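Local coordinates for protein 2-dehydropantoate 2-reductase (Enterococcus faecium, PDB 3WFI) that acts as an NAD-dependent D-mandelate dehydrogenase of the ketopantoate reductase family, probably interconverting 2-ketoacids and D-2-hydroxyacids, at residues B[216-221]-B[240-245]; B[183-188]-B[223-228]; B[192-197]-B[247-252]; B[279-284]-B[293-298]; B[78-83]-B[107-112]. All coordinates share one frame; numbering follows the deposited sequence.

Interaction 1: B[216-221]-B[240-245]; sequences KMVATI and EVIAHC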
# COMPACT_ATOMS: atom_id res chain seq x y z
N LYS B 216 -0.81 10.94 7.91
CA LYS B 216 -0.19 9.77 8.49
C LYS B 216 0.70 9.05 7.47
O LYS B 216 1.81 8.63 7.79
CB LYS B 216 -1.24 8.83 9.07
CG LYS B 216 -0.70 7.47 9.48
CD LYS B 216 0.32 7.57 10.62
CE LYS B 216 0.58 6.21 11.27
NZ LYS B 216 1.02 5.21 10.28
N MET B 217 0.21 8.89 6.25
CA MET B 217 0.97 8.13 5.24
C MET B 217 2.24 8.88 4.84
O MET B 217 3.32 8.30 4.73
CB MET B 217 0.08 7.84 4.03
CG MET B 217 -1.04 6.87 4.35
SD MET B 217 -2.02 6.36 2.92
CE MET B 217 -2.86 7.91 2.53
N VAL B 218 2.10 10.19 4.63
CA VAL B 218 3.24 11.04 4.32
C VAL B 218 4.26 11.02 5.47
O VAL B 218 5.44 10.81 5.24
CB VAL B 218 2.79 12.50 3.98
CG1 VAL B 218 3.98 13.46 3.93
CG2 VAL B 218 2.04 12.52 2.65
N ALA B 219 3.78 11.20 6.70
CA ALA B 219 4.67 11.26 7.86
C ALA B 219 5.44 9.97 8.04
O ALA B 219 6.65 10.00 8.34
CB ALA B 219 3.89 11.57 9.13
N THR B 220 4.76 8.84 7.85
CA THR B 220 5.40 7.55 8.01
C THR B 220 6.49 7.36 6.96
O THR B 220 7.60 6.90 7.29
CB THR B 220 4.36 6.40 7.91
OG1 THR B 220 3.34 6.59 8.90
CG2 THR B 220 5.00 5.05 8.15
N ILE B 221 6.20 7.70 5.71
CA ILE B 221 7.18 7.56 4.64
C ILE B 221 8.39 8.46 4.86
O ILE B 221 9.54 8.02 4.73
CB ILE B 221 6.55 7.80 3.24
CG1 ILE B 221 5.60 6.67 2.90
CG2 ILE B 221 7.64 7.91 2.17
CD1 ILE B 221 4.58 7.03 1.83
N GLU B 240 9.63 19.80 9.10
CA GLU B 240 9.71 20.70 7.94
C GLU B 240 9.53 19.93 6.65
O GLU B 240 8.75 20.34 5.79
CB GLU B 240 11.03 21.47 7.92
CG GLU B 240 11.04 22.64 6.95
CD GLU B 240 11.16 22.24 5.47
OE1 GLU B 240 11.90 21.28 5.13
OE2 GLU B 240 10.52 22.91 4.63
N VAL B 241 10.21 18.80 6.53
CA VAL B 241 10.11 18.01 5.31
C VAL B 241 8.67 17.53 5.07
O VAL B 241 8.17 17.61 3.94
CB VAL B 241 11.12 16.85 5.27
CG1 VAL B 241 10.86 15.93 4.09
CG2 VAL B 241 12.53 17.42 5.21
N ILE B 242 8.00 17.08 6.13
CA ILE B 242 6.60 16.71 6.05
C ILE B 242 5.76 17.89 5.57
O ILE B 242 4.94 17.75 4.65
CB ILE B 242 6.07 16.19 7.41
CG1 ILE B 242 6.70 14.84 7.74
CG2 ILE B 242 4.55 16.05 7.38
CD1 ILE B 242 6.58 14.41 9.19
N ALA B 243 5.95 19.06 6.18
CA ALA B 243 5.21 20.27 5.76
C ALA B 243 5.48 20.59 4.28
O ALA B 243 4.57 20.96 3.53
CB ALA B 243 5.57 21.46 6.64
N HIS B 244 6.72 20.40 3.87
CA HIS B 244 7.10 20.64 2.47
C HIS B 244 6.39 19.69 1.49
O HIS B 244 5.90 20.11 0.44
CB HIS B 244 8.62 20.54 2.31
CG HIS B 244 9.10 20.77 0.91
ND1 HIS B 244 8.85 21.94 0.23
CD2 HIS B 244 9.82 19.99 0.07
CE1 HIS B 244 9.40 21.87 -0.97
NE2 HIS B 244 9.98 20.70 -1.10
N CYS B 245 6.34 18.41 1.84
CA CYS B 245 5.54 17.45 1.09
C CYS B 245 4.07 17.89 1.01
O CYS B 245 3.46 17.86 -0.07
CB CYS B 245 5.61 16.06 1.74
SG CYS B 245 7.23 15.28 1.62
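V218 sets its CG1 anti to the backbone N (chi1 168°), which places this methyl on the side of C245 and I242. I242 reaches back with an extended end: CD1 lies trans to CA (chi2 163°), so the tip travels farther toward the partner helix than the branch methyl does. V218 CG1 presses on C245 CB at 3.8 Å, while I242 CG2 is a looser neighbour of the same methyl at 4.4 Å. I242 CD1 meets A219 CB at 3.9 Å and is equally near A219 CA, lying alongside the small side chain where the backbones come closest. The segments 216-221 and 240-245 belong to helices 214-231 and 238-246 of the all-helical C-terminal domain, and they run 9.7 Å apart with a crossing angle of 134°. The seam is wholly apolar; the polar groups of 216-221 look elsewhere. T220 OG1 donates to K216 O at 2.8 Å and accepts from K216 NZ at 3.0 Å, while T220 N reaches the same carbonyl oxygen from the other face of its plane. K216 NZ also forms a salt bridge with E300 of the second subunit, which places this side of helix 214-231 at the dimer interface. V218 and C245 both rest on T193, and V222 extends the same apolar strip along I242 and C245.

Interaction 2: B[183-188]-B[223-228]; sequences SIYRKA and NEFAKV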
# COMPACT_ATOMS: atom_id res chain seq x y z
N SER B 183 19.27 18.59 0.43
CA SER B 183 18.18 19.09 -0.40
C SER B 183 17.69 18.02 -1.37
O SER B 183 16.50 17.97 -1.70
CB SER B 183 18.55 20.40 -1.13
OG SER B 183 18.84 20.15 -2.48
N ILE B 184 18.60 17.14 -1.78
CA ILE B 184 18.25 16.00 -2.63
C ILE B 184 17.37 15.00 -1.84
O ILE B 184 16.41 14.43 -2.38
CB ILE B 184 19.52 15.26 -3.18
CG1 ILE B 184 20.40 16.10 -4.12
CG2 ILE B 184 19.15 13.94 -3.86
CD1 ILE B 184 19.96 17.49 -4.50
N TYR B 185 17.70 14.76 -0.57
CA TYR B 185 16.85 13.90 0.28
C TYR B 185 15.49 14.52 0.52
O TYR B 185 14.48 13.84 0.42
CB TYR B 185 17.53 13.56 1.61
CG TYR B 185 18.12 12.15 1.68
CD1 TYR B 185 19.50 11.95 1.65
CD2 TYR B 185 17.30 11.02 1.83
CE1 TYR B 185 20.03 10.65 1.73
CE2 TYR B 185 17.81 9.73 1.91
CZ TYR B 185 19.17 9.54 1.87
OH TYR B 185 19.62 8.24 1.96
N ARG B 186 15.45 15.83 0.76
CA ARG B 186 14.19 16.55 0.97
C ARG B 186 13.29 16.48 -0.25
O ARG B 186 12.10 16.21 -0.16
CB ARG B 186 14.49 18.01 1.33
CG ARG B 186 13.27 18.90 1.55
CD ARG B 186 13.73 20.16 2.29
NE ARG B 186 12.71 21.19 2.47
CZ ARG B 186 12.37 22.09 1.55
NH1 ARG B 186 12.90 22.06 0.33
NH2 ARG B 186 11.46 23.01 1.86
N LYS B 187 13.87 16.73 -1.43
CA LYS B 187 13.13 16.57 -2.67
C LYS B 187 12.65 15.11 -2.86
O LYS B 187 11.55 14.87 -3.35
CB LYS B 187 13.99 17.01 -3.85
CG LYS B 187 13.38 16.75 -5.23
CD LYS B 187 12.01 17.40 -5.37
CE LYS B 187 11.47 17.25 -6.79
NZ LYS B 187 9.97 17.32 -6.81
N ALA B 188 13.49 14.13 -2.53
CA ALA B 188 13.10 12.73 -2.73
C ALA B 188 11.93 12.33 -1.84
O ALA B 188 11.12 11.46 -2.23
CB ALA B 188 14.28 11.79 -2.50
N ASN B 223 9.57 9.57 7.60
CA ASN B 223 10.39 9.02 8.69
C ASN B 223 11.28 7.89 8.25
O ASN B 223 12.40 7.76 8.74
CB ASN B 223 9.52 8.62 9.88
CG ASN B 223 9.36 9.75 10.85
OD1 ASN B 223 10.28 10.07 11.60
ND2 ASN B 223 8.20 10.37 10.84
N GLU B 224 10.81 7.09 7.31
CA GLU B 224 11.64 6.03 6.74
C GLU B 224 12.82 6.64 5.96
O GLU B 224 13.97 6.24 6.16
CB GLU B 224 10.81 5.09 5.84
CG GLU B 224 9.76 4.30 6.60
CD GLU B 224 9.00 3.30 5.76
OE1 GLU B 224 9.27 3.20 4.54
OE2 GLU B 224 8.10 2.63 6.31
N PHE B 225 12.54 7.59 5.08
CA PHE B 225 13.60 8.34 4.38
C PHE B 225 14.62 8.92 5.37
O PHE B 225 15.84 8.82 5.16
CB PHE B 225 12.99 9.49 3.55
CG PHE B 225 12.51 9.09 2.18
CD1 PHE B 225 11.38 8.30 2.01
CD2 PHE B 225 13.17 9.56 1.02
CE1 PHE B 225 10.92 7.96 0.74
CE2 PHE B 225 12.72 9.22 -0.24
CZ PHE B 225 11.59 8.43 -0.38
N ALA B 226 14.12 9.52 6.45
CA ALA B 226 14.97 10.19 7.44
C ALA B 226 15.85 9.23 8.25
O ALA B 226 17.00 9.55 8.56
CB ALA B 226 14.12 11.01 8.37
N LYS B 227 15.31 8.06 8.59
CA LYS B 227 16.08 7.03 9.30
C LYS B 227 17.25 6.54 8.46
O LYS B 227 18.37 6.37 8.95
CB LYS B 227 15.20 5.84 9.69
CG LYS B 227 14.50 5.99 11.01
CD LYS B 227 13.74 4.72 11.42
CE LYS B 227 12.94 4.96 12.70
NZ LYS B 227 11.82 5.95 12.57
N VAL B 228 16.99 6.32 7.17
CA VAL B 228 18.01 5.91 6.24
C VAL B 228 19.03 7.04 5.99
O VAL B 228 20.25 6.79 5.99
CB VAL B 228 17.33 5.41 4.94
CG1 VAL B 228 18.25 5.45 3.75
CG2 VAL B 228 16.77 4.01 5.17
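Y185 spans the gap to F225 and V228 with its whole length. Its CB leaves helix 180-191 obliquely, and a chi1 of -103°, off the usual staggered values, swings the ring toward helix 214-231. Beyond CG, the ring carbon CD2 approaches F225 CD2 at 4.5 Å, lying at the edge of the phenylalanine ring and near its plane. The next atom on that side, CE2, has F225 O as its nearest partner at 3.9 Å, an oblique approach rather than a hydrogen bond. At the tip, OH touches V228 CG1 at 3.6 Å, the two side chains meeting at about a right angle, and the same hydroxyl is hydrogen-bonded to E232. The helices, nearly antiparallel at 156° with axes 10.4 Å apart, belong to the helical C-terminal domain assigned to the 6PGD_C clan. F225 supplies the reciprocal reach: its ring extends in the opposite sense, and CE2 packs on A188 CB at 3.8 Å and comes within 3.4 Å of A188 O. The ring sits against the small A188 side chain, and Y185 lies about one turn earlier on the same helix. I281 of helix 278-288 touches both aromatic rings, and I107, from the nucleotide-binding domain, packs on Y185 and A188. The side chain of A188 lies about 9 Å from that of N105, which binds NAD(+).

Interaction 3: B[192-197]-B[247-252]; sequences GTMNGL and SCFDPE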
# COMPACT_ATOMS: atom_id res chain seq x y z
N GLY B 192 8.82 10.61 -3.12
CA GLY B 192 8.45 9.35 -2.50
C GLY B 192 7.09 9.32 -1.81
O GLY B 192 6.71 8.29 -1.25
N THR B 193 6.36 10.44 -1.85
CA THR B 193 5.05 10.53 -1.24
C THR B 193 3.98 10.87 -2.26
O THR B 193 3.06 10.08 -2.46
CB THR B 193 5.01 11.55 -0.08
OG1 THR B 193 5.55 12.81 -0.49
CG2 THR B 193 5.81 11.03 1.09
N MET B 194 4.10 12.02 -2.91
CA MET B 194 3.07 12.49 -3.83
C MET B 194 2.88 11.53 -5.01
O MET B 194 1.74 11.17 -5.34
CB MET B 194 3.41 13.89 -4.36
CG MET B 194 3.45 14.98 -3.30
SD MET B 194 1.91 15.16 -2.36
CE MET B 194 2.39 14.37 -0.81
N ASN B 195 3.99 11.10 -5.59
CA ASN B 195 3.97 10.25 -6.79
C ASN B 195 3.23 8.92 -6.57
O ASN B 195 2.22 8.66 -7.23
CB ASN B 195 5.38 9.99 -7.29
CG ASN B 195 5.92 11.10 -8.17
OD1 ASN B 195 5.21 11.61 -9.06
ND2 ASN B 195 7.16 11.48 -7.94
N GLY B 196 3.76 8.08 -5.69
CA GLY B 196 3.17 6.77 -5.42
C GLY B 196 1.74 6.80 -4.91
O GLY B 196 0.89 6.04 -5.39
N LEU B 197 1.47 7.68 -3.94
CA LEU B 197 0.13 7.77 -3.34
C LEU B 197 -0.92 8.23 -4.33
O LEU B 197 -2.01 7.66 -4.38
CB LEU B 197 0.14 8.69 -2.10
CG LEU B 197 0.99 8.20 -0.93
CD1 LEU B 197 1.08 9.26 0.15
CD2 LEU B 197 0.49 6.87 -0.35
N SER B 247 2.72 20.84 1.35
CA SER B 247 2.50 22.06 0.57
C SER B 247 2.04 21.77 -0.87
O SER B 247 1.41 22.62 -1.50
CB SER B 247 3.77 22.93 0.56
OG SER B 247 4.77 22.39 -0.28
N CYS B 248 2.32 20.57 -1.36
CA CYS B 248 1.81 20.13 -2.67
C CYS B 248 0.29 19.97 -2.73
O CYS B 248 -0.28 19.92 -3.82
CB CYS B 248 2.44 18.80 -3.06
SG CYS B 248 4.23 18.88 -3.27
N PHE B 249 -0.35 19.86 -1.56
CA PHE B 249 -1.80 19.72 -1.49
C PHE B 249 -2.57 20.99 -1.85
O PHE B 249 -3.79 20.93 -2.04
CB PHE B 249 -2.27 19.34 -0.08
CG PHE B 249 -1.73 18.03 0.44
CD1 PHE B 249 -1.34 16.99 -0.40
CD2 PHE B 249 -1.67 17.82 1.83
CE1 PHE B 249 -0.87 15.79 0.13
CE2 PHE B 249 -1.20 16.63 2.36
CZ PHE B 249 -0.80 15.61 1.51
N ASP B 250 -1.89 22.14 -1.89
CA ASP B 250 -2.61 23.42 -2.05
C ASP B 250 -3.19 23.51 -3.45
O ASP B 250 -2.43 23.60 -4.41
CB ASP B 250 -1.67 24.59 -1.75
CG ASP B 250 -2.42 25.91 -1.55
OD1 ASP B 250 -1.89 26.80 -0.86
OD2 ASP B 250 -3.53 26.07 -2.11
N PRO B 251 -4.53 23.51 -3.59
CA PRO B 251 -5.10 23.63 -4.95
C PRO B 251 -4.82 24.97 -5.66
O PRO B 251 -4.87 25.03 -6.90
CB PRO B 251 -6.60 23.47 -4.72
CG PRO B 251 -6.82 23.87 -3.30
CD PRO B 251 -5.57 23.54 -2.56
N GLU B 252 -4.50 26.02 -4.91
CA GLU B 252 -4.20 27.33 -5.51
C GLU B 252 -2.83 27.37 -6.20
O GLU B 252 -2.61 28.20 -7.09
CB GLU B 252 -4.29 28.43 -4.46
CG GLU B 252 -5.69 28.58 -3.88
CD GLU B 252 -5.87 29.84 -3.05
OE1 GLU B 252 -4.89 30.56 -2.79
OE2 GLU B 252 -7.02 30.10 -2.64
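The M194 side chain is folded rather than extended, bent at both chi2 and chi3 (chi3 104°), and this curl lets its sulfur and methyl serve two neighbours, C248 and F249. SD rests against C248 CB at 3.7 Å, while the preceding carbon, CG, lies alongside both the CB and SG of that cysteine. The terminal CE turns to the phenylalanine and meets F249 CE1 at 3.7 Å. The M194 and F249 side chains cross at about a right angle. SD stands 4.9 Å from the centroid of the F249 ring and 61° off the ring normal, an oblique approach. M205 packs on M194 and C248 and L208 on F249, so helix 205-209 lines the same cluster; V218 of helix 214-231 also touches M194. Farther along the second segment, D250 OD2 accepts from E252 N at 3.0 Å, the donor standing above the carboxylate plane. That bond closes an Asx turn as the chain leaves the contact. M194 and F249 thus form a Met-aromatic contact, which joins helix 194-201 to the loop following helix 238-246 in the helical C-terminal domain.

Interaction 4: B[279-284]-B[293-298]; sequences GAISRK and PYCDFL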
# COMPACT_ATOMS: atom_id res chain seq x y z
N GLY B 279 12.02 2.64 -3.83
CA GLY B 279 12.84 1.43 -3.94
C GLY B 279 14.26 1.64 -3.48
O GLY B 279 14.89 0.75 -2.91
N ALA B 280 14.78 2.85 -3.72
CA ALA B 280 16.15 3.19 -3.32
C ALA B 280 16.24 3.22 -1.81
O ALA B 280 17.21 2.74 -1.23
CB ALA B 280 16.54 4.54 -3.93
N ILE B 281 15.19 3.75 -1.17
CA ILE B 281 15.11 3.76 0.29
C ILE B 281 14.96 2.33 0.84
O ILE B 281 15.58 1.98 1.86
CB ILE B 281 13.97 4.68 0.78
CG1 ILE B 281 14.25 6.14 0.37
CG2 ILE B 281 13.77 4.57 2.29
CD1 ILE B 281 15.62 6.65 0.74
N SER B 282 14.16 1.49 0.16
CA SER B 282 14.04 0.08 0.55
C SER B 282 15.40 -0.63 0.49
O SER B 282 15.76 -1.34 1.41
CB SER B 282 13.05 -0.66 -0.34
OG SER B 282 11.73 -0.13 -0.16
N ARG B 283 16.14 -0.41 -0.59
CA ARG B 283 17.46 -1.03 -0.75
C ARG B 283 18.46 -0.61 0.34
O ARG B 283 19.13 -1.46 0.93
CB ARG B 283 18.01 -0.76 -2.15
CG ARG B 283 17.37 -1.66 -3.19
CD ARG B 283 18.07 -1.59 -4.55
NE ARG B 283 18.11 -0.25 -5.13
CZ ARG B 283 17.08 0.37 -5.70
NH1 ARG B 283 15.87 -0.20 -5.76
NH2 ARG B 283 17.26 1.58 -6.22
N LYS B 284 18.55 0.69 0.60
CA LYS B 284 19.39 1.20 1.69
C LYS B 284 18.94 0.66 3.05
O LYS B 284 19.77 0.31 3.91
CB LYS B 284 19.35 2.74 1.73
CG LYS B 284 20.09 3.45 0.61
CD LYS B 284 19.78 4.94 0.62
CE LYS B 284 20.36 5.69 -0.58
NZ LYS B 284 21.84 5.64 -0.56
N PRO B 293 8.97 -0.41 5.69
CA PRO B 293 7.81 -1.15 5.19
C PRO B 293 6.89 -0.34 4.28
O PRO B 293 6.36 -0.91 3.33
CB PRO B 293 7.09 -1.57 6.46
CG PRO B 293 7.51 -0.57 7.49
CD PRO B 293 8.93 -0.26 7.15
N TYR B 294 6.69 0.95 4.56
CA TYR B 294 5.82 1.75 3.70
C TYR B 294 6.46 1.94 2.32
O TYR B 294 5.79 1.85 1.30
CB TYR B 294 5.46 3.12 4.33
CG TYR B 294 4.28 3.09 5.31
CD1 TYR B 294 4.13 2.07 6.24
CD2 TYR B 294 3.33 4.10 5.28
CE1 TYR B 294 3.07 2.08 7.13
CE2 TYR B 294 2.26 4.11 6.15
CZ TYR B 294 2.13 3.09 7.07
OH TYR B 294 1.08 3.08 7.95
N CYS B 295 7.78 2.15 2.27
CA CYS B 295 8.49 2.24 0.98
C CYS B 295 8.43 0.89 0.25
O CYS B 295 8.22 0.86 -0.96
CB CYS B 295 9.94 2.70 1.17
SG CYS B 295 10.17 4.45 1.58
N ASP B 296 8.59 -0.20 1.00
CA ASP B 296 8.45 -1.56 0.42
C ASP B 296 7.05 -1.76 -0.20
O ASP B 296 6.91 -2.15 -1.36
CB ASP B 296 8.67 -2.63 1.49
CG ASP B 296 10.09 -2.63 2.09
OD1 ASP B 296 10.98 -1.85 1.66
OD2 ASP B 296 10.30 -3.41 3.04
N PHE B 297 6.03 -1.47 0.60
CA PHE B 297 4.62 -1.70 0.21
C PHE B 297 4.18 -0.79 -0.94
O PHE B 297 3.54 -1.25 -1.88
CB PHE B 297 3.72 -1.50 1.44
CG PHE B 297 2.35 -2.13 1.35
CD1 PHE B 297 1.43 -1.89 2.36
CD2 PHE B 297 1.97 -2.98 0.31
CE1 PHE B 297 0.17 -2.44 2.34
CE2 PHE B 297 0.70 -3.53 0.28
CZ PHE B 297 -0.20 -3.27 1.29
N LEU B 298 4.53 0.48 -0.86
CA LEU B 298 4.18 1.42 -1.91
C LEU B 298 4.82 1.00 -3.23
O LEU B 298 4.20 1.07 -4.28
CB LEU B 298 4.58 2.85 -1.53
CG LEU B 298 4.04 3.96 -2.45
CD1 LEU B 298 2.55 3.82 -2.69
CD2 LEU B 298 4.35 5.33 -1.88
O HOH W 1 13.41 -3.18 2.72
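S282 and D296 face each other across two helices that cross obliquely, and their side chains converge on one short bond. S282 OG, set anti to its own carbonyl carbon (chi1 -65°), points at the opposing helix and donates to D296 OD1 at 2.6 Å. The carboxylate receives it on the anti lone pair of OD1, on the side away from OD2. S282 CB follows the hydroxyl in and lies 3.1 Å from OD1, so the serine approaches this oxygen closely with two atoms. Next to this polar pair the hydroxyl also touches C295, with S282 OG 3.6 Å from C295 CB. C295 SG turns instead to I281, where CG2 touches it at 3.7 Å. The hydroxyl of one helix and the sulfur of the other thus each reach across, side by side in the same seam. The segments cross at -132° with axes 8.4 Å apart, and helices 278-288 and 293-308 are consecutive, forming a helical hairpin of the C-terminal domain. At the start of the second helix, E224 of helix 214-231 accepts from the backbone N of Y294 and of C295. Y294 and F297 of helix 293-308 stack with F297 and Y294 of the second subunit. T292 OG1 also bonds to D296 OD1, and water 1, 3.0 Å from that oxygen, can donate to it, although this water has more acceptors in reach than protons. The S282 hydroxyl, the T292 partner and the start of helix 293-308, whose first turn holds D296, would probably favour a negative carboxylate.

Interaction 5: B[78-83]-B[107-112]; sequences TKAMQL and IGHEDI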
# COMPACT_ATOMS: atom_id res chain seq x y z
N THR B 78 22.27 11.04 -17.38
CA THR B 78 21.49 9.88 -17.79
C THR B 78 20.36 9.67 -16.78
O THR B 78 20.60 9.69 -15.58
CB THR B 78 22.36 8.60 -17.80
OG1 THR B 78 23.36 8.71 -18.81
CG2 THR B 78 21.52 7.38 -18.10
N LYS B 79 19.15 9.43 -17.27
CA LYS B 79 18.02 9.12 -16.37
C LYS B 79 18.31 7.91 -15.49
O LYS B 79 19.07 7.01 -15.87
CB LYS B 79 16.74 8.89 -17.17
CG LYS B 79 16.21 10.15 -17.84
CD LYS B 79 15.13 9.84 -18.88
CE LYS B 79 14.00 10.84 -18.81
NZ LYS B 79 12.82 10.47 -19.65
N ALA B 80 17.69 7.90 -14.31
CA ALA B 80 17.88 6.83 -13.32
C ALA B 80 17.78 5.44 -13.96
O ALA B 80 18.65 4.59 -13.74
CB ALA B 80 16.86 6.96 -12.20
N MET B 81 16.75 5.23 -14.76
CA MET B 81 16.46 3.91 -15.33
C MET B 81 17.51 3.45 -16.36
O MET B 81 17.59 2.26 -16.68
CB MET B 81 15.04 3.85 -15.93
CG MET B 81 13.92 3.89 -14.88
SD MET B 81 12.20 3.90 -15.45
CE MET B 81 12.06 2.25 -16.12
N GLN B 82 18.33 4.39 -16.84
CA GLN B 82 19.39 4.06 -17.80
C GLN B 82 20.81 4.15 -17.20
O GLN B 82 21.77 3.82 -17.88
CB GLN B 82 19.25 4.98 -19.01
CG GLN B 82 17.94 4.83 -19.76
CD GLN B 82 17.67 5.97 -20.72
OE1 GLN B 82 17.91 7.14 -20.40
NE2 GLN B 82 17.17 5.64 -21.91
N LEU B 83 20.93 4.55 -15.94
CA LEU B 83 22.24 4.87 -15.33
C LEU B 83 23.16 3.66 -15.18
O LEU B 83 24.34 3.74 -15.49
CB LEU B 83 22.06 5.53 -13.95
CG LEU B 83 23.36 5.82 -13.16
CD1 LEU B 83 24.26 6.80 -13.90
CD2 LEU B 83 23.04 6.34 -11.76
N ILE B 107 17.66 10.42 -5.55
CA ILE B 107 18.27 9.75 -4.40
C ILE B 107 18.66 8.30 -4.70
O ILE B 107 17.96 7.58 -5.38
CB ILE B 107 17.31 9.82 -3.17
CG1 ILE B 107 18.09 9.61 -1.87
CG2 ILE B 107 16.14 8.84 -3.28
CD1 ILE B 107 18.77 10.88 -1.44
N GLY B 108 19.81 7.88 -4.18
CA GLY B 108 20.25 6.50 -4.32
C GLY B 108 21.10 6.20 -5.55
O GLY B 108 21.55 5.07 -5.70
N HIS B 109 21.34 7.20 -6.41
CA HIS B 109 22.19 6.97 -7.58
C HIS B 109 23.60 6.61 -7.18
O HIS B 109 24.24 5.80 -7.83
CB HIS B 109 22.24 8.19 -8.49
CG HIS B 109 20.91 8.58 -9.04
ND1 HIS B 109 20.58 9.89 -9.32
CD2 HIS B 109 19.81 7.85 -9.34
CE1 HIS B 109 19.34 9.94 -9.79
NE2 HIS B 109 18.86 8.71 -9.81
N GLU B 110 24.08 7.21 -6.09
CA GLU B 110 25.40 6.93 -5.54
C GLU B 110 25.64 5.44 -5.30
O GLU B 110 26.77 4.96 -5.44
CB GLU B 110 25.69 7.79 -4.28
CG GLU B 110 24.93 7.45 -2.98
CD GLU B 110 23.49 7.93 -2.94
OE1 GLU B 110 23.02 8.50 -3.93
OE2 GLU B 110 22.81 7.71 -1.91
N ASP B 111 24.59 4.70 -4.94
CA ASP B 111 24.76 3.26 -4.69
C ASP B 111 25.05 2.48 -5.98
O ASP B 111 25.82 1.54 -5.98
CB ASP B 111 23.55 2.69 -3.95
CG ASP B 111 23.29 3.41 -2.63
OD1 ASP B 111 24.24 3.99 -2.06
OD2 ASP B 111 22.14 3.43 -2.18
N ILE B 112 24.43 2.89 -7.08
CA ILE B 112 24.78 2.33 -8.40
C ILE B 112 26.20 2.77 -8.79
O ILE B 112 27.04 1.93 -9.12
CB ILE B 112 23.77 2.79 -9.48
CG1 ILE B 112 22.37 2.23 -9.18
CG2 ILE B 112 24.21 2.35 -10.85
CD1 ILE B 112 21.24 2.97 -9.85
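K79 O accepts the N-H of Q82 at 2.9 Å, a backbone bond that closes the turn carrying A80, whose side chain meets H109. A80 CB touches H109 NE2 at 3.6 Å, meeting the imidazole obliquely to its plane. L83, one turn on, reaches the same histidine near its root: CD2 lies 3.8 Å from H109 CB and slightly farther from CG. H109 is thereby met at both ends, by alanine at NE2 and by leucine at the CB side. L83 carries its CG anti to the backbone N (chi1 176°), which throws the isobutyl group out across the gap, and its CD2 also packs on I112 CG2 at 4.3 Å. I112 sits one helical turn beyond H109, so both residues offer side chains to the same leucine. The turn before the second helix passes through G108, whose phi of 90° is suited to glycine; its N makes a weak bond to E110 OE1. E110 and D111 face the C-terminal domain, where both form salt bridges with K284. K79 and Q82, on the other side of the first segment, bind NAD(+), and the A80 side chain is about 4 Å from that of E273, another residue of the NAD(+) site. In the Rossmann sheet, strands 71-76 and 98-102 are parallel neighbours joined through helix 80-90 in a beta-alpha-beta crossover; helix 109-113, following the second strand, lies beside helix 80-90, so the contact couples the two helices that come after adjacent strands.

Interactions 2 and 5 are fully buried; 1, 3 and 4 are partly buried and lie farther from the centre of the chain. Interactions 1 and 2 share helix 214-231, joined additionally by the R186-E240 salt bridge, and E224 of the same helix ties interaction 2 to interaction 4. Interaction 5 alone belongs to the Rossmann domain; I107 meets interaction 2 through apolar contacts, whereas K284 meets E110 and D111 through salt bridges, so the domain interface mixes both chemistries. Aliphatic contact dominates 1, ring packing 2 and sulfur-aromatic packing 3, while 4 adds a serine-carboxylate bond. Interactions 1, 3 and 4 also lie within reach of the second subunit.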